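PDB 6FKK: MIP07328p from Drosophila melanogaster, which is a transmembrane semaphorin, an axon guidance cue that probably acts as a chemorepellent by binding semaphorin receptors of the plexin family. Local coordinates for residues V225-A230 with D268-I273; A230-N235 with T248-A253. All coordinates share one frame; numbering follows the deposited sequence.

Interaction 1 of 2, residues V225-A230 with D268-I273; sequences VYSRVA and DEIQAI
Ser-227 reaches across to the start of the 268-273 segment and ties two backbone groups together with one hydroxyl. Its OG gives a hydrogen bond to Asp-268 O at 2.6 Å. The same OG accepts from Ile-270 N at 2.8 Å, and that bond is bent, with an N-H...O angle of 137°. The donor stands above the plane of the Asp-268 carbonyl. Ser-227 chi1 is -58°, which sets OG beside its own backbone N and aims it at the 268-270 backbone. Ile-270 CB and CG2 pack against the hydroxyl, with CB 3.4 Å from Ser-227 OG.

Next to this, the Glu-269 side chain lies across Val-225, almost perpendicular to it. Glu-269 CG lies 3.7 Å from Val-225 CG1, and the extended chain beyond it sets OE2 beside Val-225 CG2, in van der Waals contact. Asp-268 runs alongside Tyr-226 in the same direction. Asp-268 OD2 sits 4.0 Å from Tyr-226 CE1, at the ring edge and near its plane. The strongest partner of this carboxylate is Arg-254, which forms a salt bridge with OD1 and a cation-pi contact with the Tyr-226 ring.

The strands here meet at 55° and share no backbone bridge. Ser-227 makes its backbone bonds with Leu-255 of strand 251-259, which lies between the two in the sheet. In the Sema beta-propeller this is consistent with a junction between adjoining blades. The chemistry implies that a buried serine hydroxyl, used as both donor and acceptor, satisfies a carbonyl and an amide where the two segments make no backbone hydrogen bond.

Interaction 2 of 2, residues A230-N235 with T248-A253; sequences ARVCKN and TSFLKA
Ser-249 takes chi1 63°, with OG between its backbone N and carbonyl carbon, and this directs the hydroxyl at Cys-233 N. Phe-250 has CG anti to its backbone N (chi1 -179°), which lays the ring beside Val-232 and Ala-230. The motif is an antiparallel strand pair within the Sema beta-propeller.

Arg-231 and Leu-251 form the hydrogen-bonded pair. Arg-231 N gives a bond of 2.9 Å to Leu-251 O. The return bond, Leu-251 N to Arg-231 O, is weak at 3.3 Å. Ala-230 and Lys-252 form the non-hydrogen-bonded pair, and their CB atoms touch at 3.7 Å. The extended lysine chain leads away from the strand pair to a salt bridge between NZ and Glu-213.

Val-232 CG1 meets the edge of the Phe-250 ring near its plane, 3.9 Å from CD1. Ala-230 CB approaches the same ring obliquely at CE1.

Before Leu-251, and beyond Arg-231 on the other strand, the regular pairing gives way, and a side chain takes over from the backbone. Cys-233 is also disulfide-bonded to Cys-343, and Asp-236 OD2 is hydrogen-bonded to the serine hydroxyl. That hydroxyl, Ser-249 OG, accepts from Cys-233 N at 2.8 Å with a nearly straight N-H...O angle of 170°.

In the fold
Both interactions use strand 225-233 and share Ala-230. Interaction 2 is nested in the chain loop that interaction 1 closes, and their centres are about 17 Å apart. Strand 251-259 connects them: Val-229 O, in the first, lies 2.8 Å from Ala-253 N, in the second, a probable hydrogen bond. Interaction 2 is wholly buried, and its Lys-252 carries its charge away from the contact. Interaction 1 is only partly buried, with two carboxylates and a glycan near Tyr-226. In interaction 2 neighbouring strands pair through backbone bonds and apolar contacts. In interaction 1 the strands are not paired with each other. A serine hydroxyl serves each, but with two backbone partners across interaction 1 and one across interaction 2.

Interaction 1 of 2, residues V225-A230 with D268-I273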
# COMPACT_ATOMS: atom_id res chain seq x y z
N VAL A 225 9.28 -6.47 15.51
CA VAL A 225 9.10 -5.87 14.19
C VAL A 225 8.46 -4.50 14.36
O VAL A 225 7.47 -4.35 15.08
CB VAL A 225 8.24 -6.77 13.29
CG1 VAL A 225 8.08 -6.14 11.92
CG2 VAL A 225 8.86 -8.15 13.18
N TYR A 226 9.04 -3.50 13.71
CA TYR A 226 8.49 -2.15 13.66
C TYR A 226 8.23 -1.76 12.21
O TYR A 226 8.92 -2.22 11.29
CB TYR A 226 9.43 -1.13 14.31
CG TYR A 226 9.51 -1.21 15.82
CD1 TYR A 226 8.53 -1.87 16.55
CD2 TYR A 226 10.56 -0.62 16.51
CE1 TYR A 226 8.61 -1.94 17.94
CE2 TYR A 226 10.64 -0.69 17.89
CZ TYR A 226 9.66 -1.35 18.60
OH TYR A 226 9.74 -1.42 19.97
N SER A 227 7.23 -0.91 12.01
CA SER A 227 6.89 -0.40 10.69
C SER A 227 7.53 0.96 10.49
O SER A 227 7.52 1.81 11.38
CB SER A 227 5.37 -0.30 10.52
OG SER A 227 4.75 -1.56 10.71
N ARG A 228 8.10 1.17 9.30
CA ARG A 228 8.89 2.36 9.02
C ARG A 228 8.43 3.02 7.73
O ARG A 228 7.89 2.36 6.83
CB ARG A 228 10.39 2.04 8.89
CG ARG A 228 10.95 1.10 9.95
CD ARG A 228 11.24 1.82 11.25
NE ARG A 228 12.23 1.09 12.04
CZ ARG A 228 12.60 1.42 13.27
NH1 ARG A 228 12.06 2.47 13.86
NH2 ARG A 228 13.51 0.69 13.91
N VAL A 229 8.66 4.32 7.64
CA VAL A 229 8.63 5.05 6.38
C VAL A 229 10.02 5.65 6.18
O VAL A 229 10.58 6.27 7.09
CB VAL A 229 7.54 6.15 6.36
CG1 VAL A 229 7.67 7.09 7.55
CG2 VAL A 229 7.60 6.92 5.05
N ALA A 230 10.59 5.42 5.00
CA ALA A 230 11.90 5.93 4.65
C ALA A 230 11.81 6.77 3.39
O ALA A 230 10.88 6.62 2.59
CB ALA A 230 12.91 4.79 4.46
N ASP A 268 2.15 -3.17 15.01
CA ASP A 268 3.51 -2.82 14.61
C ASP A 268 3.94 -3.38 13.26
O ASP A 268 5.04 -3.05 12.80
CB ASP A 268 4.50 -3.28 15.68
CG ASP A 268 4.53 -2.36 16.89
OD1 ASP A 268 4.38 -1.14 16.70
OD2 ASP A 268 4.72 -2.87 18.02
N GLU A 269 3.13 -4.22 12.62
CA GLU A 269 3.52 -4.87 11.38
C GLU A 269 2.61 -4.39 10.25
O GLU A 269 1.49 -4.89 10.08
CB GLU A 269 3.47 -6.39 11.53
CG GLU A 269 4.48 -6.94 12.52
CD GLU A 269 4.58 -8.45 12.49
OE1 GLU A 269 3.70 -9.10 11.88
OE2 GLU A 269 5.54 -8.99 13.07
N ILE A 270 3.11 -3.43 9.46
CA ILE A 270 2.35 -2.93 8.32
C ILE A 270 2.25 -4.02 7.26
O ILE A 270 3.15 -4.86 7.10
CB ILE A 270 3.01 -1.65 7.77
CG1 ILE A 270 2.08 -0.94 6.79
CG2 ILE A 270 4.34 -1.97 7.11
CD1 ILE A 270 2.54 0.45 6.43
N GLN A 271 1.14 -4.02 6.53
CA GLN A 271 0.86 -5.10 5.60
C GLN A 271 0.56 -4.58 4.20
O GLN A 271 0.85 -5.26 3.21
CB GLN A 271 -0.32 -5.95 6.10
CG GLN A 271 -0.05 -6.67 7.41
CD GLN A 271 0.98 -7.77 7.27
OE1 GLN A 271 1.08 -8.41 6.22
NE2 GLN A 271 1.76 -7.99 8.32
N ALA A 272 -0.02 -3.38 4.10
CA ALA A 272 -0.38 -2.81 2.82
C ALA A 272 -0.60 -1.31 2.98
O ALA A 272 -0.93 -0.83 4.07
CB ALA A 272 -1.64 -3.46 2.24
N ILE A 273 -0.42 -0.58 1.88
CA ILE A 273 -0.72 0.84 1.83
C ILE A 273 -1.50 1.14 0.56
O ILE A 273 -1.50 0.36 -0.40
CB ILE A 273 0.55 1.72 1.88
CG1 ILE A 273 1.40 1.51 0.62
CG2 ILE A 273 1.36 1.44 3.14
CD1 ILE A 273 2.52 2.52 0.47

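Interaction 2 of 2, residues A230-N235 with T248-A253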
# COMPACT_ATOMS: atom_id res chain seq x y z
N ALA A 230 10.59 5.42 5.00
CA ALA A 230 11.90 5.93 4.65
C ALA A 230 11.81 6.77 3.39
O ALA A 230 10.88 6.62 2.59
CB ALA A 230 12.91 4.79 4.46
N ARG A 231 12.77 7.67 3.22
CA ARG A 231 12.76 8.58 2.08
C ARG A 231 14.17 8.76 1.54
O ARG A 231 15.16 8.57 2.25
CB ARG A 231 12.15 9.94 2.44
CG ARG A 231 13.13 10.95 3.02
CD ARG A 231 12.42 12.26 3.31
NE ARG A 231 13.35 13.30 3.75
CZ ARG A 231 12.97 14.52 4.11
NH1 ARG A 231 11.69 14.86 4.08
NH2 ARG A 231 13.88 15.41 4.49
N VAL A 232 14.24 9.13 0.26
CA VAL A 232 15.49 9.46 -0.41
C VAL A 232 15.23 10.66 -1.31
O VAL A 232 14.13 10.84 -1.84
CB VAL A 232 16.05 8.28 -1.23
CG1 VAL A 232 16.53 7.17 -0.32
CG2 VAL A 232 15.00 7.76 -2.20
N CYS A 233 16.26 11.49 -1.49
CA CYS A 233 16.18 12.59 -2.44
C CYS A 233 16.40 12.06 -3.84
O CYS A 233 17.33 11.27 -4.08
CB CYS A 233 17.22 13.67 -2.11
SG CYS A 233 16.92 14.62 -0.60
N LYS A 234 15.56 12.49 -4.78
CA LYS A 234 15.71 12.02 -6.15
C LYS A 234 16.95 12.60 -6.82
O LYS A 234 17.57 11.94 -7.65
CB LYS A 234 14.45 12.35 -6.97
CG LYS A 234 13.18 11.72 -6.43
CD LYS A 234 12.01 11.87 -7.39
CE LYS A 234 11.63 13.33 -7.58
NZ LYS A 234 10.35 13.48 -8.32
N ASN A 235 17.32 13.83 -6.45
CA ASN A 235 18.50 14.49 -7.01
C ASN A 235 19.79 14.06 -6.33
O ASN A 235 20.82 14.74 -6.48
CB ASN A 235 18.34 16.01 -6.92
CG ASN A 235 18.43 16.53 -5.50
OD1 ASN A 235 18.11 15.82 -4.54
ND2 ASN A 235 18.87 17.77 -5.35
N THR A 248 23.15 9.69 0.23
CA THR A 248 23.47 10.71 1.22
C THR A 248 22.22 11.33 1.81
O THR A 248 22.31 12.33 2.53
CB THR A 248 24.35 11.79 0.60
OG1 THR A 248 23.66 12.42 -0.48
CG2 THR A 248 25.65 11.19 0.08
N SER A 249 21.05 10.76 1.52
CA SER A 249 19.78 11.33 1.96
C SER A 249 18.83 10.28 2.51
O SER A 249 17.62 10.52 2.56
CB SER A 249 19.11 12.09 0.82
OG SER A 249 18.78 11.20 -0.24
N PHE A 250 19.33 9.11 2.90
CA PHE A 250 18.46 8.05 3.40
C PHE A 250 18.13 8.30 4.86
O PHE A 250 19.02 8.29 5.72
CB PHE A 250 19.12 6.68 3.22
CG PHE A 250 18.27 5.54 3.69
CD1 PHE A 250 17.30 4.99 2.86
CD2 PHE A 250 18.43 5.00 4.96
CE1 PHE A 250 16.52 3.93 3.29
CE2 PHE A 250 17.64 3.95 5.39
CZ PHE A 250 16.69 3.41 4.55
N LEU A 251 16.85 8.51 5.14
CA LEU A 251 16.34 8.64 6.50
C LEU A 251 15.08 7.79 6.63
O LEU A 251 14.40 7.51 5.64
CB LEU A 251 16.02 10.10 6.85
CG LEU A 251 17.19 11.09 6.85
CD1 LEU A 251 16.68 12.50 7.07
CD2 LEU A 251 18.19 10.70 7.91
N LYS A 252 14.78 7.38 7.86
CA LYS A 252 13.57 6.61 8.12
C LYS A 252 13.01 6.99 9.49
O LYS A 252 13.73 7.43 10.38
CB LYS A 252 13.82 5.10 8.06
CG LYS A 252 14.85 4.58 9.05
CD LYS A 252 15.02 3.07 8.90
CE LYS A 252 16.05 2.51 9.86
NZ LYS A 252 16.22 1.04 9.70
N ALA A 253 11.70 6.80 9.63
CA ALA A 253 11.00 7.07 10.87
C ALA A 253 9.99 5.96 11.12
O ALA A 253 9.50 5.33 10.18
CB ALA A 253 10.29 8.43 10.83